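PDB 3PF2: cell wall surface anchor family protein from Streptococcus agalactiae serogroup V, which forms the shaft of the type 1 pilus of this Gram-positive bacterium as its major pilin, here represented by a C-terminal fragment that binds calcium. Local coordinates for residues K184-K189 and I286-S291; E249-A254 and T293-K298. All coordinates share one frame; numbering follows the deposited sequence.

Overall arrangement
Both contacts belong to the C-terminal prealbumin-like, CNA-B-type part of the pilin fragment, away from its calcium sites, with their centres about 10 Å apart. Along the chain the order is 184-189, 249-254, 286-291, 293-298, so the segments of the two interactions alternate. Strands 178-190 and 247-253 are neighbours in one sheet; interaction 1 joins the first of them to strand 286-290 of another sheet, whereas interaction 2 fixes the following loop onto the second. The two meet through the salt bridge from Arg185 to Glu249 and the probable backbone hydrogen bond from Lys184 to Ile250, so the two contacts are directly joined.

Interaction 1. Residues K184-K189 and I286-S291; sequences KRFVKK and IEFTVS
Strands 184-189 and 286-290 run roughly antiparallel, their directions 145° apart and their axes 8.1 Å apart at the closest, and no direct hydrogen bond passes between the segments. Lys184 and Val290 form the nearest backbone pair. Side chains and two waters fill the interval.

Phe186 points its ring edge at the face of Phe288 in a T-shaped stack, the planes at 87° and the ring centroids 4.9 Å apart. Its CZ stands over the centre of the Phe288 ring, with CE1 reaching CG on the same face. Phe288 CG sits between its own backbone N and carbonyl carbon, which places the ring beside Phe186. Phe248 stacks on Phe186 from the neighbouring strand, extending the aromatic cluster.

Lys184 runs past Phe288 in the opposite direction, and its CG comes 3.6 Å from Phe288 CD1. Farther out, its CD lies 3.5 Å from Thr289 O, a place reached by a bend at chi2 (73°). The ammonium makes a salt bridge with Asp312 and also donates to water 2, which donates a hydrogen bond to Thr289 O, 2.8 Å away. Water 1 accepts from Thr289 N at 2.9 Å and, weakly, from Lys184 NZ. The backbone edge of Thr289 is thus tied to the buried lysine through water.

Four residues on from Lys184, Lys188 is joined covalently through NZ to Asn316, an isopeptide link. Facing sheets over a hydrophobic core, locked by a lysine-asparagine isopeptide bond, are characteristic of the CNA-B-type immunoglobulin-like domains of Gram-positive pilins.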
loop_
_atom_site.group_PDB
_atom_site.type_symbol
_atom_site.label_atom_id
_atom_site.label_comp_id
_atom_site.label_asym_id
_atom_site.label_seq_id
_atom_site.Cartn_x
_atom_site.Cartn_y
_atom_site.Cartn_z
ATOM N N LYS A 184 16.252 5.467 0.348
ATOM C CA LYS A 184 17.404 6.221 0.835
ATOM C C LYS A 184 18.571 6.090 -0.125
ATOM O O LYS A 184 18.737 5.054 -0.762
ATOM C CB LYS A 184 17.813 5.749 2.237
ATOM C CG LYS A 184 18.915 6.604 2.869
ATOM C CD LYS A 184 18.416 8.002 3.335
ATOM C CE LYS A 184 19.614 8.799 3.878
ATOM N NZ LYS A 184 19.263 10.226 4.092
ATOM N N ARG A 185 19.372 7.149 -0.220
ATOM C CA ARG A 185 20.572 7.171 -1.062
ATOM C C ARG A 185 21.789 7.281 -0.156
ATOM O O ARG A 185 21.725 7.913 0.889
ATOM C CB ARG A 185 20.520 8.371 -2.016
ATOM C CG ARG A 185 19.303 8.309 -2.963
ATOM C CD ARG A 185 19.260 9.474 -3.953
ATOM N NE ARG A 185 20.290 9.328 -4.986
ATOM C CZ ARG A 185 21.148 10.275 -5.347
ATOM N NH1 ARG A 185 21.115 11.484 -4.797
ATOM N NH2 ARG A 185 22.045 10.021 -6.294
ATOM N N PHE A 186 22.890 6.674 -0.582
ATOM C CA PHE A 186 24.123 6.652 0.183
ATOM C C PHE A 186 25.323 6.890 -0.721
ATOM O O PHE A 186 25.295 6.581 -1.912
ATOM C CB PHE A 186 24.329 5.270 0.805
ATOM C CG PHE A 186 23.216 4.833 1.701
ATOM C CD1 PHE A 186 23.178 5.266 3.019
ATOM C CD2 PHE A 186 22.212 4.001 1.222
ATOM C CE1 PHE A 186 22.141 4.864 3.878
ATOM C CE2 PHE A 186 21.155 3.587 2.066
ATOM C CZ PHE A 186 21.127 4.022 3.397
ATOM N N VAL A 187 26.400 7.381 -0.121
ATOM C CA VAL A 187 27.697 7.419 -0.798
ATOM C C VAL A 187 28.796 7.027 0.190
ATOM O O VAL A 187 28.841 7.531 1.330
ATOM C CB VAL A 187 27.956 8.786 -1.496
ATOM C CG1 VAL A 187 27.938 9.946 -0.496
ATOM C CG2 VAL A 187 29.265 8.728 -2.284
ATOM N N LYS A 188 29.648 6.090 -0.235
ATOM C CA LYS A 188 30.720 5.564 0.606
ATOM C C LYS A 188 32.007 6.317 0.292
ATOM O O LYS A 188 32.392 6.417 -0.863
ATOM C CB LYS A 188 30.918 4.067 0.358
ATOM C CG LYS A 188 31.945 3.389 1.292
ATOM C CD LYS A 188 31.433 3.309 2.730
ATOM C CE LYS A 188 32.404 2.575 3.657
ATOM N NZ LYS A 188 33.691 3.324 3.855
ATOM N N LYS A 189 32.646 6.846 1.326
ATOM C CA LYS A 189 33.852 7.655 1.155
ATOM C C LYS A 189 34.910 7.276 2.185
ATOM O O LYS A 189 34.651 6.500 3.106
ATOM C CB LYS A 189 33.519 9.158 1.268
ATOM C CG LYS A 189 32.573 9.684 0.180
ATOM C CD LYS A 189 32.417 11.200 0.291
ATOM C CE LYS A 189 31.413 11.734 -0.707
ATOM N NZ LYS A 189 31.442 13.239 -0.708
ATOM N N ILE A 286 25.479 1.500 11.346
ATOM C CA ILE A 286 25.199 2.829 10.804
ATOM C C ILE A 286 23.691 3.008 10.711
ATOM O O ILE A 286 23.019 2.227 10.043
ATOM C CB ILE A 286 25.778 2.956 9.376
ATOM C CG1 ILE A 286 27.300 2.729 9.397
ATOM C CG2 ILE A 286 25.374 4.311 8.743
ATOM C CD1 ILE A 286 27.807 1.947 8.224
ATOM N N GLU A 287 23.165 4.032 11.369
ATOM C CA GLU A 287 21.730 4.301 11.301
ATOM C C GLU A 287 21.416 5.227 10.136
ATOM O O GLU A 287 22.241 6.049 9.741
ATOM C CB GLU A 287 21.227 4.890 12.624
ATOM C CG GLU A 287 21.278 3.896 13.776
ATOM C CD GLU A 287 20.563 4.371 15.039
ATOM O OE1 GLU A 287 20.062 5.520 15.078
ATOM O OE2 GLU A 287 20.498 3.566 15.996
ATOM N N PHE A 288 20.224 5.074 9.559
ATOM C CA PHE A 288 19.706 6.071 8.623
ATOM C C PHE A 288 18.205 6.154 8.760
ATOM O O PHE A 288 17.598 5.279 9.361
ATOM C CB PHE A 288 20.095 5.760 7.166
ATOM C CG PHE A 288 19.484 4.507 6.598
ATOM C CD1 PHE A 288 18.302 4.563 5.826
ATOM C CD2 PHE A 288 20.105 3.275 6.769
ATOM C CE1 PHE A 288 17.745 3.403 5.252
ATOM C CE2 PHE A 288 19.558 2.101 6.208
ATOM C CZ PHE A 288 18.386 2.164 5.439
ATOM N N THR A 289 17.606 7.214 8.220
ATOM C CA THR A 289 16.152 7.316 8.266
ATOM C C THR A 289 15.556 7.409 6.873
ATOM O O THR A 289 16.143 8.011 5.973
ATOM C CB THR A 289 15.660 8.499 9.100
ATOM O OG1 THR A 289 16.269 9.698 8.622
ATOM C CG2 THR A 289 16.005 8.320 10.577
ATOM N N VAL A 290 14.402 6.774 6.724
ATOM C CA VAL A 290 13.567 6.890 5.546
ATOM C C VAL A 290 12.410 7.816 5.903
ATOM O O VAL A 290 11.725 7.601 6.914
ATOM C CB VAL A 290 13.020 5.513 5.120
ATOM C CG1 VAL A 290 12.034 5.676 3.947
ATOM C CG2 VAL A 290 14.177 4.606 4.711
ATOM N N SER A 291 12.236 8.863 5.097
ATOM C CA SER A 291 11.200 9.882 5.309
ATOM C C SER A 291 10.520 10.192 3.985
ATOM O O SER A 291 10.821 9.581 2.967
ATOM C CB SER A 291 11.840 11.163 5.839
ATOM O OG SER A 291 12.604 11.803 4.814
HETATM O O HOH W 1 19.456 9.232 7.316
HETATM O O HOH W 2 16.990 10.685 5.826
#

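Interaction 2. Residues E249-A254 and T293-K298; sequences EIKGLA and TSYNTK
The hydroxyl of Tyr295 is gripped by two side chains of strand 247-253: it donates to Glu249 OE1 at 2.6 Å and accepts a weak hydrogen bond from Lys251 NZ at 3.3 Å. The short bond meets OE1 from above the carboxylate, 36° out of its plane, while OE1 itself lies in the plane of the tyrosine ring, at its edge near CE1. Carboxylate and ring are turned 84° against each other, and the two side chains cross almost at right angles.

Lys251 approaches from a different direction. Its chain bends at chi3, bringing CD and CE slantwise across the hydroxyl end of the phenol, with CE 3.5 Å from Tyr295 CZ. The ammonium has a stronger partner in Asp305, to which it makes a salt bridge, so the tyrosine oxygen is its secondary ligand.

Tyr295 reaches the strand from a loop without regular structure. With CG opposite the backbone N across the CA-CB bond (chi1 -168°), the ring is directed at the strand, and its CE1 comes 3.3 Å from Glu249 OE1.

The other carboxylate oxygen, Glu249 OE2, pairs with Arg185 NE in a salt bridge. The chain of Arg185, Glu249, Tyr295, Lys251 and Asp305 is therefore continuous. The Arg185 salt bridge and the hydrogen bond from the phenol would be expected to favour an ionised Glu249, and the neutral phenol ties the loop to the sheet between an acidic and a basic partner.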
loop_
_atom_site.group_PDB
_atom_site.type_symbol
_atom_site.label_atom_id
_atom_site.label_comp_id
_atom_site.label_asym_id
_atom_site.label_seq_id
_atom_site.Cartn_x
_atom_site.Cartn_y
_atom_site.Cartn_z
ATOM N N GLU A 249 21.843 2.556 -3.091
ATOM C CA GLU A 249 20.495 2.985 -2.701
ATOM C C GLU A 249 19.670 1.804 -2.223
ATOM O O GLU A 249 19.989 0.653 -2.517
ATOM C CB GLU A 249 19.769 3.619 -3.900
ATOM C CG GLU A 249 20.449 4.855 -4.494
ATOM C CD GLU A 249 19.691 5.435 -5.660
ATOM O OE1 GLU A 249 18.724 4.788 -6.135
ATOM O OE2 GLU A 249 20.068 6.547 -6.094
ATOM N N ILE A 250 18.607 2.091 -1.470
ATOM C CA ILE A 250 17.577 1.093 -1.205
ATOM C C ILE A 250 16.236 1.759 -1.505
ATOM O O ILE A 250 15.989 2.892 -1.076
ATOM C CB ILE A 250 17.658 0.523 0.245
ATOM C CG1 ILE A 250 16.594 -0.562 0.485
ATOM C CG2 ILE A 250 17.524 1.639 1.289
ATOM C CD1 ILE A 250 16.813 -1.848 -0.315
ATOM N N LYS A 251 15.382 1.057 -2.243
ATOM C CA LYS A 251 14.085 1.603 -2.643
ATOM C C LYS A 251 12.950 0.748 -2.103
ATOM O O LYS A 251 12.963 -0.480 -2.232
ATOM C CB LYS A 251 13.971 1.711 -4.172
ATOM C CG LYS A 251 15.083 2.539 -4.817
ATOM C CD LYS A 251 14.871 2.744 -6.311
ATOM C CE LYS A 251 13.807 3.800 -6.568
ATOM N NZ LYS A 251 13.811 4.313 -7.980
ATOM N N GLY A 252 11.983 1.403 -1.477
ATOM C CA GLY A 252 10.754 0.721 -1.100
ATOM C C GLY A 252 10.655 0.251 0.336
ATOM O O GLY A 252 10.077 -0.797 0.606
ATOM N N LEU A 253 11.233 1.005 1.267
ATOM C CA LEU A 253 11.038 0.716 2.683
ATOM C C LEU A 253 9.956 1.576 3.329
ATOM O O LEU A 253 9.844 2.772 3.047
ATOM C CB LEU A 253 12.340 0.908 3.467
ATOM C CG LEU A 253 13.534 0.098 2.975
ATOM C CD1 LEU A 253 14.772 0.575 3.746
ATOM C CD2 LEU A 253 13.323 -1.422 3.128
ATOM N N ALA A 254 9.205 0.967 4.246
ATOM C CA ALA A 254 8.139 1.676 4.958
ATOM C C ALA A 254 8.659 2.880 5.731
ATOM O O ALA A 254 9.742 2.834 6.297
ATOM C CB ALA A 254 7.422 0.728 5.924
ATOM N N THR A 293 11.153 12.659 2.195
ATOM C CA THR A 293 12.101 13.363 1.332
ATOM C C THR A 293 13.513 12.767 1.316
ATOM O O THR A 293 14.472 13.441 0.923
ATOM C CB THR A 293 12.185 14.878 1.696
ATOM O OG1 THR A 293 12.592 15.022 3.074
ATOM C CG2 THR A 293 10.833 15.556 1.490
ATOM N N SER A 294 13.644 11.508 1.714
ATOM C CA SER A 294 14.973 10.878 1.790
ATOM C C SER A 294 15.417 10.249 0.467
ATOM O O SER A 294 16.526 9.726 0.364
ATOM C CB SER A 294 15.021 9.848 2.947
ATOM O OG SER A 294 13.967 8.904 2.848
ATOM N N TYR A 295 14.557 10.304 -0.555
ATOM C CA TYR A 295 14.915 9.756 -1.862
ATOM C C TYR A 295 14.667 10.815 -2.942
ATOM O O TYR A 295 15.555 11.132 -3.719
ATOM C CB TYR A 295 14.166 8.450 -2.188
ATOM C CG TYR A 295 14.764 7.760 -3.409
ATOM C CD1 TYR A 295 15.852 6.896 -3.280
ATOM C CD2 TYR A 295 14.256 7.994 -4.687
ATOM C CE1 TYR A 295 16.414 6.276 -4.390
ATOM C CE2 TYR A 295 14.799 7.375 -5.801
ATOM C CZ TYR A 295 15.888 6.523 -5.645
ATOM O OH TYR A 295 16.443 5.905 -6.740
ATOM N N ASN A 296 13.450 11.333 -2.972
ATOM C CA ASN A 296 13.054 12.472 -3.793
ATOM C C ASN A 296 12.886 13.706 -2.938
ATOM O O ASN A 296 12.292 13.644 -1.867
ATOM C CB ASN A 296 11.710 12.160 -4.464
ATOM C CG ASN A 296 11.758 10.901 -5.315
ATOM O OD1 ASN A 296 10.899 10.011 -5.193
ATOM N ND2 ASN A 296 12.755 10.815 -6.179
ATOM N N THR A 297 13.357 14.856 -3.419
ATOM C CA THR A 297 13.227 16.085 -2.636
ATOM C C THR A 297 11.797 16.596 -2.664
ATOM O O THR A 297 11.327 17.180 -1.684
ATOM C CB THR A 297 14.163 17.205 -3.140
ATOM O OG1 THR A 297 13.838 17.512 -4.505
ATOM C CG2 THR A 297 15.635 16.769 -3.036
ATOM N N LYS A 298 11.106 16.367 -3.782
ATOM C CA LYS A 298 9.737 16.871 -3.931
ATOM C C LYS A 298 8.764 15.817 -4.511
ATOM O O LYS A 298 8.255 15.968 -5.625
ATOM C CB LYS A 298 9.752 18.174 -4.745
ATOM C CG LYS A 298 10.479 19.318 -4.037
ATOM C CD LYS A 298 10.319 20.667 -4.770
ATOM C CE LYS A 298 11.088 21.783 -4.043
ATOM N NZ LYS A 298 10.899 23.130 -4.672
#